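Local coordinates for alpha-11 giardin (Giardia intestinalis, PDB 2II2), which belongs to the annexin family, binds calcium, and probably takes part in the parasite's attachment to the intestinal mucosa and in remodelling of its cytoskeleton, at residues Leu222-Tyr227 with Val236-His241. Numbering follows the deposited sequence.
Sequences LCIAHY and VAYAFH. With SO4 (sulfate ion), chain C.
The hydroxyl of Y238, whose hydrogen bond goes to E210 on helix 205-212, lies beside the thiol of C223, with OH and SG 3.6 Å apart. C223 lays its CB over one face of the Y238 ring, toward the hydroxyl-bearing rim, with CB 3.3 Å from CZ of Y238 in a CH-pi contact. Its SG is oblique to the ring, 4.5 Å from the centroid. With CG anti to the backbone N (chi1 173°), Y238 reaches helix 216-230, with C223 and Y227 on the same side of its ring plane. I224 meets the ring at its edge, CG1 to CD2 of Y238 being 3.8 Å, and carries CD1 on to CB of A239. Y227 and Y238 cross at about a right angle as side chains, yet their ring planes differ by 35°; CE1 of Y227 is 3.6 Å from CD1 of Y238. Q206 bonds the hydroxyl of Y227, so both buried phenol oxygens are satisfied from helix 205-212. Separately, partly exposed H241 gives a weak NE2 hydrogen bond to O3 of a sulfate, probably from the crystallisation liquor. The segment axes run at 154°, 9.1 Å apart: consecutive helices 216-230 and 232-244, joined by a short turn, pack antiparallel in the all-helical annexin fold.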
ATOM      1  N   LEU A 222      10.648   4.790   4.605  1.00  6.69           N
ATOM      2  CA  LEU A 222      10.991   6.207   4.580  1.00  6.38           C
ATOM      3  C   LEU A 222      10.712   6.804   3.221  1.00  6.05           C
ATOM      4  O   LEU A 222      10.231   7.918   3.120  1.00  6.68           O
ATOM      5  CB  LEU A 222      12.476   6.413   4.947  1.00  7.39           C
ATOM      6  CG  LEU A 222      12.791   6.255   6.426  1.00  8.09           C
ATOM      7  CD1 LEU A 222      14.278   6.123   6.587  1.00  9.35           C
ATOM      8  CD2 LEU A 222      12.247   7.470   7.235  1.00  9.48           C
ATOM      9  N   CYS A 223      11.017   6.071   2.146  1.00  6.43           N
ATOM     10  CA  CYS A 223      10.719   6.600   0.815  1.00  6.41           C
ATOM     11  C   CYS A 223       9.214   6.760   0.586  1.00  6.11           C
ATOM     12  O   CYS A 223       8.794   7.674  -0.107  1.00  6.36           O
ATOM     13  CB  CYS A 223      11.315   5.714  -0.273  1.00  7.14           C
ATOM     14  SG  CYS A 223      13.096   5.839  -0.446  1.00  7.81           S
ATOM     15  N   ILE A 224       8.407   5.846   1.118  1.00  6.68           N
ATOM     16  CA  ILE A 224       6.967   5.961   0.973  1.00  6.80           C
ATOM     17  C   ILE A 224       6.463   7.237   1.672  1.00  6.01           C
ATOM     18  O   ILE A 224       5.634   8.007   1.131  1.00  6.78           O
ATOM     19  CB  ILE A 224       6.241   4.700   1.473  1.00  6.16           C
ATOM     20  CG1 ILE A 224       6.460   3.558   0.484  1.00  6.71           C
ATOM     21  CG2 ILE A 224       4.758   4.960   1.674  1.00  6.78           C
ATOM     22  CD1 ILE A 224       6.029   2.197   0.990  1.00  8.31           C
ATOM     23  N   ALA A 225       6.922   7.441   2.906  1.00  6.59           N
ATOM     24  CA  ALA A 225       6.491   8.631   3.651  1.00  6.75           C
ATOM     25  C   ALA A 225       6.926   9.923   2.957  1.00  6.87           C
ATOM     26  O   ALA A 225       6.153  10.891   2.842  1.00  7.22           O
ATOM     27  CB  ALA A 225       6.979   8.585   5.071  1.00  7.66           C
ATOM     28  N   HIS A 226       8.163   9.937   2.489  1.00  6.55           N
ATOM     29  CA  HIS A 226       8.708  11.039   1.686  1.00  6.22           C
ATOM     30  C   HIS A 226       7.840  11.308   0.463  1.00  5.76           C
ATOM     31  O   HIS A 226       7.390  12.424   0.235  1.00  7.10           O
ATOM     32  CB  HIS A 226      10.140  10.635   1.283  1.00  6.78           C
ATOM     33  CG  HIS A 226      10.667  11.354   0.085  1.00  7.36           C
ATOM     34  ND1 HIS A 226      10.994  12.692   0.097  1.00  7.48           N
ATOM     35  CD2 HIS A 226      10.881  10.907  -1.171  1.00  8.32           C
ATOM     36  CE1 HIS A 226      11.398  13.031  -1.115  1.00  8.24           C
ATOM     37  NE2 HIS A 226      11.349  11.969  -1.896  1.00  8.05           N
ATOM     38  N   TYR A 227       7.612  10.277  -0.341  1.00  6.14           N
ATOM     39  CA  TYR A 227       6.857  10.477  -1.572  1.00  6.34           C
ATOM     40  C   TYR A 227       5.410  10.864  -1.315  1.00  6.55           C
ATOM     41  O   TYR A 227       4.848  11.595  -2.109  1.00  7.70           O
ATOM     42  CB  TYR A 227       6.977   9.268  -2.503  1.00  6.42           C
ATOM     43  CG  TYR A 227       8.259   9.268  -3.309  1.00  6.72           C
ATOM     44  CD1 TYR A 227       9.116   8.183  -3.306  1.00  6.72           C
ATOM     45  CD2 TYR A 227       8.601  10.371  -4.096  1.00  7.11           C
ATOM     46  CE1 TYR A 227      10.301   8.186  -4.076  1.00  7.38           C
ATOM     47  CE2 TYR A 227       9.772  10.377  -4.861  1.00  7.29           C
ATOM     48  CZ  TYR A 227      10.614   9.288  -4.849  1.00  6.75           C
ATOM     49  OH  TYR A 227      11.733   9.312  -5.643  1.00  9.17           O
ATOM     50  N   VAL A 236       2.327   5.560  -3.812  1.00  6.14           N
ATOM     51  CA  VAL A 236       1.830   4.302  -4.336  1.00  6.91           C
ATOM     52  C   VAL A 236       2.698   3.825  -5.503  1.00  6.72           C
ATOM     53  O   VAL A 236       3.061   2.655  -5.580  1.00  7.29           O
ATOM     54  CB  VAL A 236       0.359   4.432  -4.756  1.00  7.04           C
ATOM     55  CG1 VAL A 236      -0.144   3.153  -5.441  1.00  7.81           C
ATOM     56  CG2 VAL A 236      -0.514   4.747  -3.564  1.00  7.36           C
ATOM     57  N   ALA A 237       3.043   4.741  -6.413  1.00  6.62           N
ATOM     58  CA  ALA A 237       3.920   4.383  -7.533  1.00  7.09           C
ATOM     59  C   ALA A 237       5.260   3.848  -7.032  1.00  6.83           C
ATOM     60  O   ALA A 237       5.760   2.849  -7.567  1.00  6.68           O
ATOM     61  CB  ALA A 237       4.155   5.579  -8.417  1.00  8.31           C
ATOM     62  N   TYR A 238       5.877   4.508  -6.049  1.00  6.86           N
ATOM     63  CA  TYR A 238       7.159   4.031  -5.500  1.00  6.21           C
ATOM     64  C   TYR A 238       7.000   2.631  -4.905  1.00  5.94           C
ATOM     65  O   TYR A 238       7.829   1.755  -5.151  1.00  6.51           O
ATOM     66  CB  TYR A 238       7.677   5.028  -4.445  1.00  5.86           C
ATOM     67  CG  TYR A 238       8.889   4.456  -3.758  1.00  6.40           C
ATOM     68  CD1 TYR A 238      10.158   4.591  -4.300  1.00  7.50           C
ATOM     69  CD2 TYR A 238       8.760   3.731  -2.576  1.00  7.92           C
ATOM     70  CE1 TYR A 238      11.244   4.006  -3.684  1.00  7.81           C
ATOM     71  CE2 TYR A 238       9.823   3.129  -1.960  1.00  7.60           C
ATOM     72  CZ  TYR A 238      11.071   3.263  -2.494  1.00  6.96           C
ATOM     73  OH  TYR A 238      12.125   2.647  -1.859  1.00  9.00           O
ATOM     74  N   ALA A 239       5.943   2.420  -4.129  1.00  6.65           N
ATOM     75  CA  ALA A 239       5.718   1.130  -3.505  1.00  5.85           C
ATOM     76  C   ALA A 239       5.560   0.049  -4.577  1.00  5.99           C
ATOM     77  O   ALA A 239       6.089  -1.067  -4.449  1.00  6.65           O
ATOM     78  CB  ALA A 239       4.524   1.175  -2.602  1.00  6.66           C
ATOM     79  N   PHE A 240       4.853   0.377  -5.649  1.00  6.14           N
ATOM     80  CA  PHE A 240       4.647  -0.564  -6.740  1.00  6.66           C
ATOM     81  C   PHE A 240       5.971  -0.899  -7.423  1.00  6.26           C
ATOM     82  O   PHE A 240       6.268  -2.067  -7.709  1.00  7.53           O
ATOM     83  CB  PHE A 240       3.573  -0.043  -7.733  1.00  7.01           C
ATOM     84  CG  PHE A 240       3.042  -1.131  -8.618  1.00  7.09           C
ATOM     85  CD1 PHE A 240       2.023  -1.963  -8.169  1.00  7.51           C
ATOM     86  CD2 PHE A 240       3.587  -1.359  -9.868  1.00  8.78           C
ATOM     87  CE1 PHE A 240       1.567  -3.008  -8.931  1.00  8.78           C
ATOM     88  CE2 PHE A 240       3.116  -2.392 -10.662  1.00  8.60           C
ATOM     89  CZ  PHE A 240       2.086  -3.220 -10.192  1.00  7.35           C
ATOM     90  N   HIS A 241       6.778   0.143  -7.659  0.50  7.29           N
ATOM     91  CA  HIS A 241       8.142  -0.022  -8.185  0.50  7.50           C
ATOM     92  C   HIS A 241       8.961  -0.967  -7.286  0.50  6.70           C
ATOM     93  O   HIS A 241       9.628  -1.911  -7.748  0.50  6.80           O
ATOM     94  CB  HIS A 241       8.849   1.343  -8.291  0.50  7.68           C
ATOM     95  CG  HIS A 241      10.237   1.255  -8.860  0.50 12.51           C
ATOM     96  ND1 HIS A 241      10.491   0.765 -10.124  0.50 15.20           N
ATOM     97  CD2 HIS A 241      11.441   1.591  -8.343  0.50 16.30           C
ATOM     98  CE1 HIS A 241      11.788   0.802 -10.361  0.50 16.85           C
ATOM     99  NE2 HIS A 241      12.388   1.297  -9.294  0.50 16.02           N
TER
HETATM  100  S   SO4 C 802      15.391   4.189  -8.788  1.00 66.26           S
HETATM  101  O1  SO4 C 802      16.690   3.777  -8.266  1.00 66.42           O
HETATM  102  O2  SO4 C 802      15.295   3.786 -10.188  1.00 66.56           O
HETATM  103  O3  SO4 C 802      14.327   3.550  -8.019  1.00 66.17           O
HETATM  104  O4  SO4 C 802      15.254   5.641  -8.691  1.00 66.27           O